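Local coordinates for Lin1840 protein (Listeria innocua serovar 6a, PDB 4ZOC), which probably hydrolyses terminal, non-reducing beta-D-glucosyl residues to release beta-D-glucose, as a family 3 glycosidase of beta-1,2-glucan metabolism, at residues Q12-L15 against D16-I19; A222-A225 against A226-G230; A283-P286 against K287-A290; G418-V421 against E422-L425; G529-A532 against G533-T536. The protein carries 2 engineered substitutions. All coordinates share one frame; numbering follows the deposited sequence.

Interaction 1: Q12-L15 against D16-I19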
loop_
_atom_site.group_PDB
_atom_site.type_symbol
_atom_site.label_atom_id
_atom_site.label_comp_id
_atom_site.label_asym_id
_atom_site.label_seq_id
_atom_site.Cartn_x
_atom_site.Cartn_y
_atom_site.Cartn_z
ATOM N N GLN A 12 -9.368 -7.338 49.264
ATOM C CA GLN A 12 -8.363 -6.960 50.282
ATOM C C GLN A 12 -7.245 -6.046 49.820
ATOM O O GLN A 12 -6.557 -5.432 50.662
ATOM C CB GLN A 12 -7.717 -8.200 50.848
ATOM C CG GLN A 12 -8.653 -9.103 51.599
ATOM C CD GLN A 12 -7.866 -10.379 51.937
ATOM O OE1 GLN A 12 -7.377 -11.076 51.047
ATOM N NE2 GLN A 12 -7.635 -10.610 53.214
ATOM N N MET A 13 -7.001 -5.975 48.513
ATOM C CA MET A 13 -5.929 -5.130 48.007
ATOM C C MET A 13 -6.225 -3.650 48.143
ATOM O O MET A 13 -7.328 -3.203 47.942
ATOM C CB MET A 13 -5.617 -5.496 46.522
ATOM C CG MET A 13 -5.057 -6.915 46.326
ATOM S SD MET A 13 -5.122 -7.410 44.595
ATOM C CE MET A 13 -3.643 -6.654 43.978
ATOM N N THR A 14 -5.219 -2.876 48.479
ATOM C CA THR A 14 -5.301 -1.465 48.479
ATOM C C THR A 14 -5.343 -0.959 47.027
ATOM O O THR A 14 -5.016 -1.691 46.071
ATOM C CB THR A 14 -4.092 -0.771 49.149
ATOM O OG1 THR A 14 -2.863 -1.047 48.441
ATOM C CG2 THR A 14 -3.975 -1.170 50.658
ATOM N N LEU A 15 -5.736 0.293 46.872
ATOM C CA LEU A 15 -5.733 0.897 45.523
ATOM C C LEU A 15 -4.310 0.792 44.967
ATOM O O LEU A 15 -4.147 0.395 43.824
ATOM C CB LEU A 15 -6.195 2.366 45.523
ATOM C CG LEU A 15 -6.301 3.105 44.158
ATOM C CD1 LEU A 15 -7.266 2.362 43.269
ATOM C CD2 LEU A 15 -6.712 4.548 44.342
ATOM N N ASP A 16 -3.294 1.151 45.748
ATOM C CA ASP A 16 -1.948 1.175 45.214
ATOM C C ASP A 16 -1.481 -0.235 44.845
ATOM O O ASP A 16 -0.736 -0.419 43.841
ATOM C CB ASP A 16 -0.966 1.819 46.183
ATOM C CG ASP A 16 -0.938 3.326 46.114
ATOM O OD1 ASP A 16 -1.628 3.962 45.289
ATOM O OD2 ASP A 16 -0.165 3.904 46.928
ATOM N N GLU A 17 -1.923 -1.236 45.618
ATOM C CA GLU A 17 -1.560 -2.635 45.280
ATOM C C GLU A 17 -2.219 -3.044 43.941
ATOM O O GLU A 17 -1.623 -3.719 43.094
ATOM C CB GLU A 17 -2.025 -3.617 46.361
ATOM C CG GLU A 17 -1.071 -3.677 47.544
ATOM C CD GLU A 17 -1.625 -4.348 48.760
ATOM O OE1 GLU A 17 -2.871 -4.502 48.886
ATOM O OE2 GLU A 17 -0.763 -4.676 49.612
ATOM N N LYS A 18 -3.480 -2.682 43.786
ATOM C CA LYS A 18 -4.217 -3.012 42.549
ATOM C C LYS A 18 -3.569 -2.336 41.359
ATOM O O LYS A 18 -3.372 -3.001 40.321
ATOM C CB LYS A 18 -5.692 -2.633 42.631
ATOM C CG LYS A 18 -6.402 -3.467 43.638
ATOM C CD LYS A 18 -7.905 -3.308 43.653
ATOM C CE LYS A 18 -8.329 -1.969 44.204
ATOM N NZ LYS A 18 -9.800 -1.996 44.342
ATOM N N ILE A 19 -3.186 -1.078 41.497
ATOM C CA ILE A 19 -2.541 -0.341 40.408
ATOM C C ILE A 19 -1.222 -1.047 39.974
ATOM O O ILE A 19 -1.011 -1.308 38.777
ATOM C CB ILE A 19 -2.278 1.143 40.810
ATOM C CG1 ILE A 19 -3.602 1.976 41.008
ATOM C CG2 ILE A 19 -1.278 1.815 39.832
ATOM C CD1 ILE A 19 -3.355 3.366 41.593
HETATM O O HOH W 1 -9.935 -3.589 46.748
#

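Interaction 2: A222-A225 against A226-G230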
loop_
_atom_site.group_PDB
_atom_site.type_symbol
_atom_site.label_atom_id
_atom_site.label_comp_id
_atom_site.label_asym_id
_atom_site.label_seq_id
_atom_site.Cartn_x
_atom_site.Cartn_y
_atom_site.Cartn_z
ATOM N N ALA A 222 -7.232 -15.070 11.967
ATOM C CA ALA A 222 -6.263 -15.907 12.639
ATOM C C ALA A 222 -6.256 -15.605 14.129
ATOM O O ALA A 222 -6.215 -16.557 14.945
ATOM C CB ALA A 222 -4.871 -15.845 11.997
ATOM N N TYR A 223 -6.337 -14.341 14.531
ATOM C CA TYR A 223 -6.416 -14.018 15.991
ATOM C C TYR A 223 -7.610 -14.767 16.617
ATOM O O TYR A 223 -7.524 -15.361 17.716
ATOM C CB TYR A 223 -6.548 -12.524 16.307
ATOM C CG TYR A 223 -5.569 -11.595 15.662
ATOM C CD1 TYR A 223 -4.174 -11.730 15.822
ATOM C CD2 TYR A 223 -6.017 -10.603 14.847
ATOM C CE1 TYR A 223 -3.258 -10.833 15.216
ATOM C CE2 TYR A 223 -5.118 -9.767 14.222
ATOM C CZ TYR A 223 -3.745 -9.887 14.415
ATOM O OH TYR A 223 -2.919 -9.068 13.642
ATOM N N ASN A 224 -8.731 -14.633 15.932
ATOM C CA ASN A 224 -9.962 -15.184 16.432
ATOM C C ASN A 224 -9.839 -16.692 16.603
ATOM O O ASN A 224 -10.323 -17.262 17.584
ATOM C CB ASN A 224 -11.158 -14.810 15.530
ATOM C CG ASN A 224 -12.430 -15.418 16.047
ATOM O OD1 ASN A 224 -12.859 -15.096 17.125
ATOM N ND2 ASN A 224 -12.924 -16.425 15.371
ATOM N N ALA A 225 -9.216 -17.365 15.643
ATOM C CA ALA A 225 -9.109 -18.822 15.676
ATOM C C ALA A 225 -8.283 -19.243 16.869
ATOM O O ALA A 225 -8.652 -20.156 17.595
ATOM C CB ALA A 225 -8.525 -19.393 14.424
ATOM N N ALA A 226 -7.203 -18.512 17.129
ATOM C CA ALA A 226 -6.386 -18.821 18.302
ATOM C C ALA A 226 -7.048 -18.557 19.650
ATOM O O ALA A 226 -6.867 -19.264 20.637
ATOM C CB ALA A 226 -5.068 -18.046 18.154
ATOM N N ILE A 227 -7.823 -17.499 19.688
ATOM C CA ILE A 227 -8.595 -17.111 20.854
ATOM C C ILE A 227 -9.642 -18.190 21.118
ATOM O O ILE A 227 -9.782 -18.692 22.269
ATOM C CB ILE A 227 -9.183 -15.725 20.654
ATOM C CG1 ILE A 227 -8.105 -14.638 20.743
ATOM C CG2 ILE A 227 -10.308 -15.413 21.679
ATOM C CD1 ILE A 227 -8.608 -13.346 20.125
ATOM N N GLN A 228 -10.356 -18.597 20.074
ATOM C CA GLN A 228 -11.387 -19.649 20.250
ATOM C C GLN A 228 -10.800 -21.004 20.636
ATOM O O GLN A 228 -11.428 -21.809 21.357
ATOM C CB GLN A 228 -12.318 -19.770 19.023
ATOM C CG GLN A 228 -13.086 -18.518 18.640
ATOM C CD GLN A 228 -13.524 -17.644 19.838
ATOM O OE1 GLN A 228 -13.972 -18.160 20.884
ATOM N NE2 GLN A 228 -13.320 -16.343 19.728
ATOM N N ALA A 229 -9.582 -21.248 20.253
ATOM C CA ALA A 229 -8.880 -22.451 20.626
ATOM C C ALA A 229 -8.336 -22.385 22.068
ATOM O O ALA A 229 -7.746 -23.344 22.505
ATOM C CB ALA A 229 -7.729 -22.700 19.669
ATOM N N GLY A 230 -8.498 -21.243 22.742
ATOM C CA GLY A 230 -8.171 -21.123 24.159
ATOM C C GLY A 230 -6.940 -20.368 24.519
ATOM O O GLY A 230 -6.479 -20.486 25.671
#

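Interaction 3: A283-P286 against K287-A290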
loop_
_atom_site.group_PDB
_atom_site.type_symbol
_atom_site.label_atom_id
_atom_site.label_comp_id
_atom_site.label_asym_id
_atom_site.label_seq_id
_atom_site.Cartn_x
_atom_site.Cartn_y
_atom_site.Cartn_z
ATOM N N ALA A 283 -3.279 10.982 22.873
ATOM C CA ALA A 283 -3.376 11.280 24.290
ATOM C C ALA A 283 -2.379 12.411 24.505
ATOM O O ALA A 283 -1.285 12.399 23.967
ATOM C CB ALA A 283 -3.060 10.090 25.161
ATOM N N ARG A 284 -2.729 13.377 25.355
ATOM C CA ARG A 284 -1.853 14.562 25.514
ATOM C C ARG A 284 -0.686 14.311 26.471
ATOM O O ARG A 284 0.348 14.926 26.391
ATOM C CB ARG A 284 -2.723 15.810 25.971
ATOM C CG ARG A 284 -1.976 17.180 26.017
ATOM C CD ARG A 284 -2.965 18.351 26.255
ATOM N NE ARG A 284 -2.384 19.660 25.878
ATOM C CZ ARG A 284 -3.051 20.791 25.488
ATOM N NH1 ARG A 284 -2.382 21.909 25.185
ATOM N NH2 ARG A 284 -4.384 20.873 25.394
ATOM N N ASN A 285 -0.849 13.374 27.351
ATOM C CA ASN A 285 0.134 13.176 28.457
ATOM C C ASN A 285 -0.056 11.783 29.034
ATOM O O ASN A 285 -1.020 11.067 28.652
ATOM C CB ASN A 285 -0.054 14.259 29.529
ATOM C CG ASN A 285 -1.505 14.387 29.989
ATOM O OD1 ASN A 285 -2.214 13.414 30.151
ATOM N ND2 ASN A 285 -1.950 15.611 30.172
ATOM N N PRO A 286 0.828 11.365 29.970
ATOM C CA PRO A 286 0.639 10.044 30.619
ATOM C C PRO A 286 -0.685 9.808 31.298
ATOM O O PRO A 286 -1.135 8.680 31.412
ATOM C CB PRO A 286 1.825 9.955 31.585
ATOM C CG PRO A 286 2.845 10.804 30.939
ATOM C CD PRO A 286 2.084 11.974 30.356
ATOM N N LYS A 287 -1.318 10.866 31.796
ATOM C CA LYS A 287 -2.589 10.720 32.485
ATOM C C LYS A 287 -3.698 10.310 31.503
ATOM O O LYS A 287 -4.459 9.420 31.747
ATOM C CB LYS A 287 -2.921 12.067 33.192
ATOM C CG LYS A 287 -4.216 12.051 33.974
ATOM C CD LYS A 287 -4.399 13.375 34.703
ATOM C CE LYS A 287 -5.583 13.266 35.643
ATOM N NZ LYS A 287 -5.700 14.565 36.323
ATOM N N GLU A 288 -3.708 10.935 30.332
ATOM C CA GLU A 288 -4.643 10.516 29.344
ATOM C C GLU A 288 -4.350 9.104 28.773
ATOM O O GLU A 288 -5.267 8.337 28.522
ATOM C CB GLU A 288 -4.687 11.579 28.190
ATOM C CG GLU A 288 -5.383 12.889 28.641
ATOM C CD GLU A 288 -5.788 13.811 27.515
ATOM O OE1 GLU A 288 -5.444 13.578 26.311
ATOM O OE2 GLU A 288 -6.405 14.845 27.853
ATOM N N ALA A 289 -3.074 8.823 28.523
ATOM C CA ALA A 289 -2.640 7.503 28.052
ATOM C C ALA A 289 -3.153 6.393 28.973
ATOM O O ALA A 289 -3.766 5.404 28.533
ATOM C CB ALA A 289 -1.128 7.440 27.951
ATOM N N ALA A 290 -2.989 6.612 30.286
ATOM C CA ALA A 290 -3.526 5.701 31.308
ATOM C C ALA A 290 -5.032 5.596 31.246
ATOM O O ALA A 290 -5.623 4.520 31.250
ATOM C CB ALA A 290 -3.069 6.200 32.705
#

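Interaction 4: G418-V421 against E422-L425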
loop_
_atom_site.group_PDB
_atom_site.type_symbol
_atom_site.label_atom_id
_atom_site.label_comp_id
_atom_site.label_asym_id
_atom_site.label_seq_id
_atom_site.Cartn_x
_atom_site.Cartn_y
_atom_site.Cartn_z
ATOM N N GLY A 418 24.482 -24.339 17.562
ATOM C CA GLY A 418 23.919 -24.467 16.249
ATOM C C GLY A 418 24.927 -25.182 15.351
ATOM O O GLY A 418 26.142 -25.183 15.584
ATOM N N ILE A 419 24.422 -25.675 14.233
ATOM C CA ILE A 419 25.264 -26.370 13.294
ATOM C C ILE A 419 25.332 -25.526 12.039
ATOM O O ILE A 419 24.292 -25.366 11.333
ATOM C CB ILE A 419 24.708 -27.764 12.959
ATOM C CG1 ILE A 419 24.455 -28.658 14.212
ATOM C CG2 ILE A 419 25.597 -28.509 11.944
ATOM C CD1 ILE A 419 25.643 -28.951 15.042
ATOM N N ASN A 420 26.519 -24.985 11.728
ATOM C CA ASN A 420 26.672 -24.195 10.502
ATOM C C ASN A 420 26.691 -25.060 9.234
ATOM O O ASN A 420 26.674 -26.327 9.275
ATOM C CB ASN A 420 27.805 -23.202 10.616
ATOM C CG ASN A 420 29.190 -23.857 10.531
ATOM O OD1 ASN A 420 29.302 -25.070 10.414
ATOM N ND2 ASN A 420 30.213 -23.051 10.500
ATOM N N VAL A 421 26.668 -24.406 8.063
ATOM C CA VAL A 421 26.583 -25.154 6.835
ATOM C C VAL A 421 27.824 -26.028 6.609
ATOM O O VAL A 421 27.660 -27.181 6.241
ATOM C CB VAL A 421 26.325 -24.241 5.651
ATOM C CG1 VAL A 421 26.268 -25.034 4.371
ATOM C CG2 VAL A 421 24.999 -23.513 5.876
ATOM N N GLU A 422 29.037 -25.477 6.806
ATOM C CA GLU A 422 30.235 -26.273 6.643
ATOM C C GLU A 422 30.198 -27.529 7.523
ATOM O O GLU A 422 30.415 -28.647 7.041
ATOM C CB GLU A 422 31.536 -25.485 6.941
ATOM C CG GLU A 422 32.764 -26.398 6.867
ATOM C CD GLU A 422 34.097 -25.684 7.120
ATOM O OE1 GLU A 422 34.099 -24.494 7.471
ATOM O OE2 GLU A 422 35.145 -26.331 6.894
ATOM N N THR A 423 29.863 -27.364 8.781
ATOM C CA THR A 423 29.885 -28.465 9.743
ATOM C C THR A 423 28.855 -29.517 9.343
ATOM O O THR A 423 29.139 -30.722 9.368
ATOM C CB THR A 423 29.683 -27.952 11.171
ATOM O OG1 THR A 423 30.748 -27.074 11.496
ATOM C CG2 THR A 423 29.627 -29.109 12.217
ATOM N N GLY A 424 27.675 -29.066 8.943
ATOM C CA GLY A 424 26.605 -29.967 8.499
ATOM C C GLY A 424 27.048 -30.746 7.249
ATOM O O GLY A 424 26.914 -31.984 7.185
ATOM N N LEU A 425 27.657 -30.074 6.282
ATOM C CA LEU A 425 28.028 -30.773 5.041
ATOM C C LEU A 425 29.133 -31.819 5.290
ATOM O O LEU A 425 29.115 -32.914 4.696
ATOM C CB LEU A 425 28.489 -29.750 3.951
ATOM C CG LEU A 425 27.459 -28.804 3.358
ATOM C CD1 LEU A 425 28.004 -28.245 2.045
ATOM C CD2 LEU A 425 26.153 -29.497 3.155
HETATM O O HOH W 2 33.013 -23.582 9.987
#

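Interaction 5: G529-A532 against G533-T536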
loop_
_atom_site.group_PDB
_atom_site.type_symbol
_atom_site.label_atom_id
_atom_site.label_comp_id
_atom_site.label_asym_id
_atom_site.label_seq_id
_atom_site.Cartn_x
_atom_site.Cartn_y
_atom_site.Cartn_z
ATOM N N GLY A 529 17.253 -22.760 12.256
ATOM C CA GLY A 529 17.525 -22.892 13.713
ATOM C C GLY A 529 18.747 -23.735 13.986
ATOM O O GLY A 529 19.692 -23.820 13.201
ATOM N N THR A 530 18.716 -24.358 15.161
ATOM C CA THR A 530 19.831 -25.053 15.727
ATOM C C THR A 530 20.407 -26.125 14.847
ATOM O O THR A 530 21.635 -26.262 14.781
ATOM C CB THR A 530 19.418 -25.619 17.130
ATOM O OG1 THR A 530 19.077 -24.506 18.022
ATOM C CG2 THR A 530 20.539 -26.456 17.723
ATOM N N GLU A 531 19.559 -26.811 14.076
ATOM C CA GLU A 531 20.067 -27.899 13.262
ATOM C C GLU A 531 20.319 -27.461 11.810
ATOM O O GLU A 531 20.418 -28.372 10.886
ATOM C CB GLU A 531 19.119 -29.104 13.330
ATOM C CG GLU A 531 19.110 -29.755 14.708
ATOM C CD GLU A 531 20.364 -30.533 15.009
ATOM O OE1 GLU A 531 20.628 -31.511 14.324
ATOM O OE2 GLU A 531 21.018 -30.190 15.992
ATOM N N ALA A 532 20.395 -26.138 11.564
ATOM C CA ALA A 532 20.518 -25.581 10.181
ATOM C C ALA A 532 21.429 -26.368 9.188
ATOM O O ALA A 532 21.027 -26.711 8.077
ATOM C CB ALA A 532 20.894 -24.111 10.214
ATOM N N GLY A 533 22.669 -26.640 9.572
ATOM C CA GLY A 533 23.588 -27.284 8.629
ATOM C C GLY A 533 23.218 -28.716 8.334
ATOM O O GLY A 533 23.605 -29.238 7.287
ATOM N N ARG A 534 22.570 -29.412 9.298
ATOM C CA ARG A 534 22.178 -30.814 9.124
ATOM C C ARG A 534 20.948 -30.839 8.253
ATOM O O ARG A 534 20.849 -31.647 7.358
ATOM C CB ARG A 534 21.874 -31.493 10.396
ATOM C CG ARG A 534 23.083 -31.514 11.285
ATOM C CD ARG A 534 22.911 -32.411 12.492
ATOM N NE ARG A 534 24.206 -32.561 13.178
ATOM C CZ ARG A 534 24.440 -32.355 14.487
ATOM N NH1 ARG A 534 23.538 -31.884 15.331
ATOM N NH2 ARG A 534 25.639 -32.565 14.961
ATOM N N VAL A 535 20.033 -29.884 8.463
ATOM C CA VAL A 535 18.896 -29.730 7.566
ATOM C C VAL A 535 19.370 -29.562 6.093
ATOM O O VAL A 535 18.850 -30.184 5.162
ATOM C CB VAL A 535 18.013 -28.514 7.993
ATOM C CG1 VAL A 535 16.975 -28.134 6.983
ATOM C CG2 VAL A 535 17.343 -28.739 9.336
ATOM N N THR A 536 20.292 -28.638 5.910
ATOM C CA THR A 536 20.860 -28.325 4.625
ATOM C C THR A 536 21.514 -29.600 4.015
ATOM O O THR A 536 21.240 -29.964 2.847
ATOM C CB THR A 536 21.835 -27.199 4.723
ATOM O OG1 THR A 536 21.200 -26.024 5.317
ATOM C CG2 THR A 536 22.314 -26.847 3.394
#

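Interaction 1: Q12-L15 against D16-I19
Glu-17 reaches across Thr-14 with an extended chain, and its side chain can be followed atom by atom. CB and CG both lie against the Thr-14 hydroxyl, with CG 3.3 Å from Thr-14 OG1, while CD passes beside the same oxygen. At the tip, OE1 receives the backbone N-H of Thr-14 (N to OE1 2.9 Å) on its anti side, 31° out of the carboxylate plane. Thr-14 answers in kind: with chi1 at 63°, OG1 sits between its own N and C and accepts from Glu-17 N at 3.0 Å. These reciprocal bonds make a capping box, which opens helix 15-21 just ahead of the first strand of the TIM barrel. Arg-81 forms a salt bridge with the same OE1, so this oxygen serves both the cap and a neighbouring charge. On the other flank, Lys-18 CG packs on Met-13 CB at 3.6 Å; chi3 of -71° kinks the lysine chain, and Lys-18 NZ donates to a water at 2.9 Å and also forms salt bridges with Asp-326 and Glu-322. One turn along, Leu-15 CG touches Ile-19 CD1 at 3.9 Å, both residues leaning on helix 306-316.

Interaction 2: A222-A225 against A226-G230
A Schellman motif closes helix 221-228, and in the turn leading to it Asn-224 and Gln-228 join their side-chain amides one helical turn apart. Gln-228 NE2 donates to Asn-224 OD1 at 2.9 Å, on a fairly straight path (N-H...O 162°). The donor uses an N-H close to the plane of its own amide, yet it reaches OD1 from above the carbonyl plane and not from a lone pair; the two amide planes are turned 40° against each other. Torsions on both sides bring the groups together. The asparagine CG stands opposite its backbone N (chi1 179°). In the glutamine, chi1 sets CG anti to the carbonyl carbon, where Gln-228 CG lies 3.2 Å from Asn-224 O, and the bend at chi2 then turns the amide so that NE2 comes to OD1. Gln-228 N already donates to Asn-224 O at 2.8 Å, so this pair is linked through both main chain and side chain. NE2 also donates to Met-261 O, giving the amide a second anchor.

Ile-227 N bonds to Tyr-223 O at 2.9 Å, and the isoleucine CG1 and CD1 lie close over the same oxygen. At the end of the helix Gly-230 takes a positive phi, and its N returns to Ile-227 O at 2.9 Å.

Around this turn, Ala-222 and Ala-225 rest on helix 158-173 and Ala-226 on Val-190, while the Tyr-223 ring meets Phe-193 edge-to-face and its hydroxyl bonds to Asp-140, setting the helix against strand 187-193 of the TIM barrel.

Interaction 3: A283-P286 against K287-A290
Asn-285 and Glu-288 meet at the start of helix 286-295, where the asparagine is the N-cap. Its OD1 accepts the amide hydrogen of Glu-288 (N to OD1 2.9 Å), with the donor almost in line with the side-chain C=O. A chi1 of 51° directs CG back over the opening turn and so brings OD1 to the amide of Glu-288 in the first turn. The main chain takes over from the next residue: Ala-289 N bonds to Asn-285 O and Ala-290 N to Pro-286 O, each at 3.0 Å. Proline suits the first turn, since its nitrogen has no hydrogen to satisfy.

Glu-288 adds a second strap in the reverse direction. Its chain runs out past the asparagine, with CG 3.5 Å from Asn-285 OD1, and OE1 takes the N-H of Arg-284 (N to OE1 2.9 Å), one residue earlier than a classical capping box would have it. The donor lies above the carboxylate plane, 47° out of it. Beneath this strap the Ala-283 methyl, CB, touches Glu-288 CB at 3.7 Å and faces Ala-289, forming a small apolar floor.

Further out, the charged side chains leave the turn. Lys-287 stretches to a salt bridge with Glu-317, and Arg-284 crosses to Glu-718 of the second subunit. Along the chain the turn falls between strands 266-268 and 301-302, the last two of the TIM barrel. The carboxylate does not pair with its neighbouring guanidinium: Arg-284 NE stands 6.6 Å from Glu-288 OE2.

Interaction 4: G418-V421 against E422-L425
Asn-420 OD1 is gripped twice by Thr-423, whose hydroxyl donates to it at 2.7 Å (OG1 to OD1) and whose backbone N donates at 2.9 Å (N to OD1). A chi1 of 74° places the asparagine CG between its backbone N and carbonyl carbon, turning OD1 to the first turn. The two donors arrive from opposite faces of the asparagine amide, each tilted 29° from its carbonyl plane, and the side chains cross nearly at a right angle. Such a double hold restricts rotation of the amide. Its other end is anchored too: ND2 donates to Thr-401 O and to a water 2.9 Å away, which gives a hydrogen to Glu-422 OE1. That glutamate reaches past the cap with an extended chain and makes a salt bridge with Arg-426 through OE2.

Behind the polar turn, Ile-419 CG2 lies 3.7 Å from Gly-424 N, and this methyl packs directly on the glycine backbone, which has no side chain in the way. The Val-421 and Leu-425 side chains lie side by side, pointing the same way, with Val-421 CG1 4.1 Å from Leu-425 CG, and both press on Leu-395. This is a side-chain N-cap, beginning the helix of a beta-alpha-beta crossover between parallel strands 393-397 and 432-436.

Interaction 5: G529-A532 against G533-T536
The guanidinium of Arg-534 meets the carboxylate of Glu-531 at its edge, not over a face. Glu-531 CD and OE1 lie in or near the guanidinium plane, and the two flat groups are turned 34° against each other. NH1 does the bridging: Arg-534 NH1 donates to Glu-531 OE1 at 3.1 Å in a nearly straight bond (171°), reaching that oxygen on its syn side, while a second, weak bond goes to OE2. Glu-531 OE1 is also 3.1 Å from Arg-534 CD, so the oxygen lies at the guanidinium edge between CD and NH1. The glutamate achieves this by folding at chi2 (-73°), whereas the arginine runs extended from CG to NE.

The backbone adds only a weak bond between these two residues, Arg-534 N to Glu-531 O; the stronger ones involve their neighbours. Glu-531, the third residue of a type I turn from Gly-529 to Ala-532, is at the N-cap position of helix 532-541. Its carbonyl O accepts Val-535 N at 2.9 Å. One residue on, Ala-532 O takes both donors of Thr-536, OG1 at 2.8 Å and N at 3.0 Å, from opposite faces of the carbonyl plane. The hydroxyl thereby spends its hydrogen on the main chain of its own helix.

Each charge has a further partner: Arg-364 forms a salt bridge with Glu-531 OE2, and Glu-427 with Arg-534 NE. A buried carboxylate shared between two arginines would be expected to stay ionised, and here its charge ties the first turn of the helix to helix 361-374.

In the fold
All five contacts are local, and four of them, every one but interaction 2, lie where a helix starts. Interactions 1 and 3 open peripheral helices of the TIM-barrel domain, their centres 21 Å apart, and share helix 306-316 as a neighbour; of the five, only interaction 3 reaches the second subunit. Interaction 2 ends a helix nearer the chain's centre and relies on paired amides. Interactions 4 and 5 belong to the family 3 C-terminal domain and touch: Ile-419 probably bonds through its backbone to Thr-530 and Gly-533, joining two helix starts. Interaction 5, the most buried, uses a salt bridge, whereas interaction 4 caps with a neutral amide.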